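Local coordinates for DUF3209 family protein (Thermus thermophilus, PDB 2EHW) that is of unknown function, an all-helical plasmid-encoded protein with a long C-terminal helix that has a predicted coiled-coil region, at residues A8-A12 with L41-A45; L50-E54 with L91-R95. One frame throughout, in Å; residues are numbered along the deposited sequence.

Contact 1: residues A8-A12 with L41-A45; sequences ALRIA and LKRLA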
ATOM      1  N   ALA A   8      -0.726  -8.098  -2.895  1.00 27.77           N
ATOM      2  CA  ALA A   8      -1.894  -7.282  -2.581  1.00 22.27           C
ATOM      3  C   ALA A   8      -1.567  -5.814  -2.774  1.00 24.69           C
ATOM      4  O   ALA A   8      -2.345  -5.062  -3.352  1.00 31.18           O
ATOM      5  CB  ALA A   8      -2.345  -7.538  -1.137  1.00 16.25           C
ATOM      6  N   LEU A   9      -0.402  -5.415  -2.290  1.00 28.82           N
ATOM      7  CA  LEU A   9       0.034  -4.035  -2.404  1.00 29.54           C
ATOM      8  C   LEU A   9       0.277  -3.671  -3.860  1.00 27.88           C
ATOM      9  O   LEU A   9      -0.053  -2.568  -4.290  1.00 25.68           O
ATOM     10  CB  LEU A   9       1.312  -3.823  -1.590  1.00 25.59           C
ATOM     11  CG  LEU A   9       1.968  -2.448  -1.628  1.00 19.98           C
ATOM     12  CD1 LEU A   9       0.934  -1.361  -1.389  1.00 32.84           C
ATOM     13  CD2 LEU A   9       3.058  -2.398  -0.555  1.00 30.26           C
ATOM     14  N   ARG A  10       0.844  -4.597  -4.628  1.00 24.99           N
ATOM     15  CA  ARG A  10       1.092  -4.293  -6.025  1.00 23.07           C
ATOM     16  C   ARG A  10      -0.241  -4.119  -6.755  1.00 28.95           C
ATOM     17  O   ARG A  10      -0.374  -3.297  -7.664  1.00 22.45           O
ATOM     18  CB  ARG A  10       1.915  -5.391  -6.701  1.00 30.63           C
ATOM     19  CG  ARG A  10       2.495  -4.894  -8.014  1.00 39.10           C
ATOM     20  CD  ARG A  10       3.376  -5.875  -8.745  1.00 33.58           C
ATOM     21  NE  ARG A  10       3.605  -5.383 -10.108  1.00 43.23           N
ATOM     22  CZ  ARG A  10       4.342  -6.000 -11.021  1.00 40.53           C
ATOM     23  NH1 ARG A  10       4.484  -5.473 -12.227  1.00 49.46           N
ATOM     24  NH2 ARG A  10       4.937  -7.145 -10.730  1.00 53.52           N
ATOM     25  N   ILE A  11      -1.238  -4.892  -6.347  1.00 30.43           N
ATOM     26  CA  ILE A  11      -2.549  -4.798  -6.970  1.00 28.58           C
ATOM     27  C   ILE A  11      -3.162  -3.417  -6.764  1.00 27.62           C
ATOM     28  O   ILE A  11      -3.602  -2.782  -7.719  1.00 30.20           O
ATOM     29  CB  ILE A  11      -3.498  -5.880  -6.411  1.00 20.06           C
ATOM     30  CG1 ILE A  11      -3.039  -7.248  -6.918  1.00 20.49           C
ATOM     31  CG2 ILE A  11      -4.931  -5.607  -6.838  1.00 22.81           C
ATOM     32  CD1 ILE A  11      -3.836  -8.414  -6.372  1.00 22.52           C
ATOM     33  N   ALA A  12      -3.170  -2.939  -5.525  1.00 24.69           N
ATOM     34  CA  ALA A  12      -3.759  -1.633  -5.231  1.00 24.16           C
ATOM     35  C   ALA A  12      -3.056  -0.518  -6.004  1.00 29.95           C
ATOM     36  O   ALA A  12      -3.698   0.378  -6.547  1.00 26.90           O
ATOM     37  CB  ALA A  12      -3.701  -1.353  -3.727  1.00 20.01           C
ATOM     38  N   LEU A  41      -5.769  -8.590   3.685  1.00 26.93           N
ATOM     39  CA  LEU A  41      -5.177  -8.681   2.357  1.00 27.83           C
ATOM     40  C   LEU A  41      -6.207  -8.237   1.333  1.00 23.27           C
ATOM     41  O   LEU A  41      -5.880  -7.547   0.366  1.00 35.79           O
ATOM     42  CB  LEU A  41      -4.709 -10.113   2.078  1.00 24.18           C
ATOM     43  CG  LEU A  41      -3.492 -10.586   2.884  1.00 31.68           C
ATOM     44  CD1 LEU A  41      -3.256 -12.076   2.666  1.00 30.56           C
ATOM     45  CD2 LEU A  41      -2.260  -9.782   2.465  1.00 32.20           C
ATOM     46  N   LYS A  42      -7.461  -8.618   1.552  1.00 33.25           N
ATOM     47  CA  LYS A  42      -8.526  -8.226   0.638  1.00 31.12           C
ATOM     48  C   LYS A  42      -8.725  -6.723   0.702  1.00 27.23           C
ATOM     49  O   LYS A  42      -8.851  -6.063  -0.324  1.00 25.41           O
ATOM     50  CB  LYS A  42      -9.846  -8.921   0.987  1.00 37.52           C
ATOM     51  CG  LYS A  42     -10.997  -8.447   0.100  1.00 41.54           C
ATOM     52  CD  LYS A  42     -12.293  -9.209   0.334  1.00 49.08           C
ATOM     53  CE  LYS A  42     -13.352  -8.752  -0.661  1.00 57.29           C
ATOM     54  NZ  LYS A  42     -14.643  -9.468  -0.492  1.00 65.08           N
ATOM     55  N   ARG A  43      -8.768  -6.185   1.916  1.00 29.44           N
ATOM     56  CA  ARG A  43      -8.939  -4.745   2.088  1.00 29.01           C
ATOM     57  C   ARG A  43      -7.772  -3.988   1.457  1.00 33.08           C
ATOM     58  O   ARG A  43      -7.957  -2.900   0.914  1.00 26.98           O
ATOM     59  CB  ARG A  43      -9.022  -4.378   3.570  1.00 31.28           C
ATOM     60  CG  ARG A  43     -10.365  -4.660   4.227  1.00 37.62           C
ATOM     61  CD  ARG A  43     -10.420  -4.018   5.612  1.00 36.22           C
ATOM     62  NE  ARG A  43      -9.632  -4.749   6.606  1.00 34.89           N
ATOM     63  CZ  ARG A  43      -9.989  -5.922   7.120  1.00 39.99           C
ATOM     64  NH1 ARG A  43      -9.220  -6.521   8.022  1.00 34.46           N
ATOM     65  NH2 ARG A  43     -11.124  -6.498   6.732  1.00 43.58           N
ATOM     66  N   LEU A  44      -6.574  -4.564   1.548  1.00 23.44           N
ATOM     67  CA  LEU A  44      -5.372  -3.948   0.987  1.00 22.34           C
ATOM     68  C   LEU A  44      -5.432  -3.893  -0.547  1.00 29.13           C
ATOM     69  O   LEU A  44      -5.251  -2.833  -1.145  1.00 26.06           O
ATOM     70  CB  LEU A  44      -4.124  -4.733   1.437  1.00 26.84           C
ATOM     71  CG  LEU A  44      -2.737  -4.268   0.965  1.00 29.29           C
ATOM     72  CD1 LEU A  44      -2.558  -2.786   1.244  1.00 26.71           C
ATOM     73  CD2 LEU A  44      -1.656  -5.083   1.667  1.00 24.00           C
ATOM     74  N   ALA A  45      -5.700  -5.035  -1.177  1.00 26.32           N
ATOM     75  CA  ALA A  45      -5.770  -5.095  -2.633  1.00 27.53           C
ATOM     76  C   ALA A  45      -6.833  -4.182  -3.241  1.00 26.24           C
ATOM     77  O   ALA A  45      -6.668  -3.702  -4.359  1.00 30.82           O
ATOM     78  CB  ALA A  45      -6.005  -6.540  -3.092  1.00 21.24           C
TER
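A8 fits its methyl group into a hollow on helix 39-46 bounded by L41, L44 and A45. The evidence is a set of similar separations: A8 CB lies 3.8 Å from L44 CD2 and 3.8 Å from the carbonyl oxygen L41 O, while L41 CD2 and A45 CB complete the surround. L44 can form one wall because its CG is anti to the backbone N (chi1 180°), which carries CD2 in beside A8 although the CB itself does not point across. In return A45, the residue opposite A8, presses its small bump against the backbone of helix 4-16. A8 CA and A45 CA are 4.5 Å apart, and A45 CA makes a CA-H...O contact of 3.5 Å with A8 O, at 151° at the hydrogen. That oxygen also accepts the helical bond from A12 N, so the contact adds to a carbonyl already in use. I11 meets A45 chiefly through its gamma methyl: I11 CG2 rests 3.6 Å from A45 O and also touches A45 CB. One turn on from A8, A12 sets CB against L44 O at 3.4 Å. The small side chains of A8, A12 and A45 are consistent with the close axis approach of 8.2 Å, with N-to-C directions 27° apart, and no hydrogen bond crosses the gap. All the touching residues are buried. Helix 25-31 adds L31 against A8 and L41, and E27 and R28 against I11, whereas helix 50-70 packs A56 on L44.

Contact 2: residues L50-E54 with L91-R95; sequences LPALE and LKALR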
ATOM      1  N   LEU A  50      -5.193   6.507  -0.496  1.00 26.50           N
ATOM      2  CA  LEU A  50      -3.904   6.277   0.136  1.00 29.06           C
ATOM      3  C   LEU A  50      -4.068   5.939   1.619  1.00 27.59           C
ATOM      4  O   LEU A  50      -3.517   4.944   2.104  1.00 28.45           O
ATOM      5  CB  LEU A  50      -3.005   7.498  -0.063  1.00 30.02           C
ATOM      6  CG  LEU A  50      -2.719   7.775  -1.544  1.00 28.53           C
ATOM      7  CD1 LEU A  50      -1.851   9.011  -1.688  1.00 27.11           C
ATOM      8  CD2 LEU A  50      -2.043   6.569  -2.171  1.00 29.09           C
ATOM      9  N   PRO A  51      -4.854   6.739   2.352  1.00 23.69           N
ATOM     10  CA  PRO A  51      -5.029   6.432   3.777  1.00 29.18           C
ATOM     11  C   PRO A  51      -5.488   4.994   3.998  1.00 23.98           C
ATOM     12  O   PRO A  51      -4.919   4.266   4.819  1.00 27.11           O
ATOM     13  CB  PRO A  51      -6.081   7.445   4.225  1.00 21.22           C
ATOM     14  CG  PRO A  51      -5.805   8.628   3.332  1.00 29.98           C
ATOM     15  CD  PRO A  51      -5.577   7.967   1.980  1.00 26.59           C
ATOM     16  N   ALA A  52      -6.521   4.587   3.269  1.00 26.43           N
ATOM     17  CA  ALA A  52      -7.041   3.228   3.396  1.00 21.61           C
ATOM     18  C   ALA A  52      -5.967   2.229   3.002  1.00 20.36           C
ATOM     19  O   ALA A  52      -5.913   1.114   3.519  1.00 25.67           O
ATOM     20  CB  ALA A  52      -8.277   3.040   2.508  1.00 19.23           C
ATOM     21  N   LEU A  53      -5.108   2.624   2.072  1.00 24.42           N
ATOM     22  CA  LEU A  53      -4.051   1.724   1.640  1.00 23.95           C
ATOM     23  C   LEU A  53      -3.067   1.509   2.794  1.00 22.05           C
ATOM     24  O   LEU A  53      -2.750   0.380   3.141  1.00 25.71           O
ATOM     25  CB  LEU A  53      -3.345   2.300   0.416  1.00 27.94           C
ATOM     26  CG  LEU A  53      -2.622   1.294  -0.477  1.00 28.45           C
ATOM     27  CD1 LEU A  53      -3.471   0.040  -0.656  1.00 31.09           C
ATOM     28  CD2 LEU A  53      -2.333   1.946  -1.816  1.00 29.46           C
ATOM     29  N   GLU A  54      -2.606   2.600   3.395  1.00 25.38           N
ATOM     30  CA  GLU A  54      -1.681   2.511   4.515  1.00 22.48           C
ATOM     31  C   GLU A  54      -2.314   1.747   5.679  1.00 21.25           C
ATOM     32  O   GLU A  54      -1.666   0.910   6.295  1.00 25.19           O
ATOM     33  CB  GLU A  54      -1.268   3.909   4.990  1.00 22.47           C
ATOM     34  CG  GLU A  54      -0.862   4.838   3.873  1.00 31.84           C
ATOM     35  CD  GLU A  54      -0.003   5.996   4.345  1.00 44.81           C
ATOM     36  OE1 GLU A  54      -0.406   6.724   5.279  1.00 46.92           O
ATOM     37  OE2 GLU A  54       1.088   6.182   3.766  1.00 54.10           O
ATOM     38  N   LEU A  91       5.409   4.163   0.501  1.00 26.31           N
ATOM     39  CA  LEU A  91       3.997   4.490   0.359  1.00 30.83           C
ATOM     40  C   LEU A  91       3.710   5.788   1.116  1.00 24.22           C
ATOM     41  O   LEU A  91       2.988   6.658   0.618  1.00 28.24           O
ATOM     42  CB  LEU A  91       3.123   3.355   0.903  1.00 29.32           C
ATOM     43  CG  LEU A  91       1.617   3.621   1.008  1.00 34.77           C
ATOM     44  CD1 LEU A  91       1.049   4.027  -0.348  1.00 27.75           C
ATOM     45  CD2 LEU A  91       0.915   2.368   1.536  1.00 26.07           C
ATOM     46  N   LYS A  92       4.278   5.923   2.310  1.00 21.92           N
ATOM     47  CA  LYS A  92       4.072   7.132   3.097  1.00 21.41           C
ATOM     48  C   LYS A  92       4.662   8.328   2.351  1.00 21.74           C
ATOM     49  O   LYS A  92       4.113   9.427   2.385  1.00 22.63           O
ATOM     50  CB  LYS A  92       4.723   7.010   4.479  1.00 29.13           C
ATOM     51  CG  LYS A  92       4.042   6.028   5.434  1.00 47.59           C
ATOM     52  CD  LYS A  92       4.688   6.079   6.825  1.00 50.58           C
ATOM     53  CE  LYS A  92       4.601   7.495   7.413  1.00 64.81           C
ATOM     54  NZ  LYS A  92       5.560   7.737   8.539  1.00 59.36           N
ATOM     55  N   ALA A  93       5.783   8.096   1.679  1.00 26.62           N
ATOM     56  CA  ALA A  93       6.449   9.130   0.902  1.00 26.17           C
ATOM     57  C   ALA A  93       5.530   9.576  -0.240  1.00 28.95           C
ATOM     58  O   ALA A  93       5.404  10.769  -0.520  1.00 25.75           O
ATOM     59  CB  ALA A  93       7.763   8.600   0.338  1.00 24.71           C
ATOM     60  N   LEU A  94       4.889   8.616  -0.895  1.00 22.77           N
ATOM     61  CA  LEU A  94       3.992   8.945  -1.994  1.00 28.57           C
ATOM     62  C   LEU A  94       2.832   9.802  -1.468  1.00 27.42           C
ATOM     63  O   LEU A  94       2.421  10.785  -2.100  1.00 26.48           O
ATOM     64  CB  LEU A  94       3.453   7.664  -2.636  1.00 23.67           C
ATOM     65  CG  LEU A  94       2.706   7.800  -3.971  1.00 32.10           C
ATOM     66  CD1 LEU A  94       3.676   8.212  -5.090  1.00 22.39           C
ATOM     67  CD2 LEU A  94       2.057   6.453  -4.321  1.00 28.35           C
ATOM     68  N   ARG A  95       2.317   9.439  -0.300  1.00 22.47           N
ATOM     69  CA  ARG A  95       1.210  10.180   0.289  1.00 26.19           C
ATOM     70  C   ARG A  95       1.609  11.602   0.668  1.00 19.70           C
ATOM     71  O   ARG A  95       0.842  12.541   0.452  1.00 19.34           O
ATOM     72  CB  ARG A  95       0.666   9.461   1.522  1.00 24.50           C
ATOM     73  CG  ARG A  95      -0.310  10.316   2.314  1.00 32.10           C
ATOM     74  CD  ARG A  95      -0.983   9.524   3.395  1.00 32.08           C
ATOM     75  NE  ARG A  95      -1.870  10.344   4.214  1.00 40.66           N
ATOM     76  CZ  ARG A  95      -2.668   9.854   5.161  1.00 39.72           C
ATOM     77  NH1 ARG A  95      -2.688   8.547   5.401  1.00 39.43           N
ATOM     78  NH2 ARG A  95      -3.447  10.668   5.865  1.00 39.65           N
TER
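E54 lays its side chain across L91 on helix 75-115, with E54 CG 3.8 Å from L91 CD2, and carries its carboxylate onward to R95. The CG of E54 is anti to the carbonyl carbon and the chain beyond it is extended, which brings both oxygens to the facing helix. E54 OE1 accepts a hydrogen bond from R95 NH1 at 2.9 Å, part of a salt bridge. The bond is bent, 135° at the hydrogen, and NH1 comes from above the carboxylate plane, the two flat groups being turned 45° apart. E54 OE2 lies 3.2 Å from K92 CA and also close to the methylene K92 CG; K92 NZ is too far for a salt bridge, though its charge may still favour the carboxylate weakly. R95 runs extended from CG to NE toward helix 50-70, and P51 CG lies over one face of the R95 guanidinium, 3.7 Å above its plane and offset toward the rim. Closer to the backbone, L50 passes R95 in the opposite direction, placing L50 CD1 3.8 Å from R95 CA. L53 CG touches L91 CD2, and the L53 side chain also packs on I13 of helix 4-16. With axes 10.4 Å apart and 164° between their directions, this is an antiparallel helix pair within a helical bundle, with L53 and L91 buried and an ion pair at its partly exposed margin; 91-95 lies in a predicted coiled-coil region.

How the contacts relate
Both segments of contact 1 come earlier in the chain than those of contact 2: 8-12 and 41-45 precede 50-54 and 91-95. Their centres are about 12 Å apart, and the pairs engage four helices, 4-16 with 39-46 and 50-70 with 75-115. L53 supplies the direct junction, since L53 CD1 lies 3.4 Å from A12 CB and 3.4 Å from L44 O. Helix 39-46 leads through a short connection into helix 50-70, joining the two contacts in sequence as well as in space. Together they place a close, nearly parallel helix pair beside a wider antiparallel one: contact 2 packs helix 50-70 on helix 75-115, while L53 links that pair to the 4-16/39-46 pair.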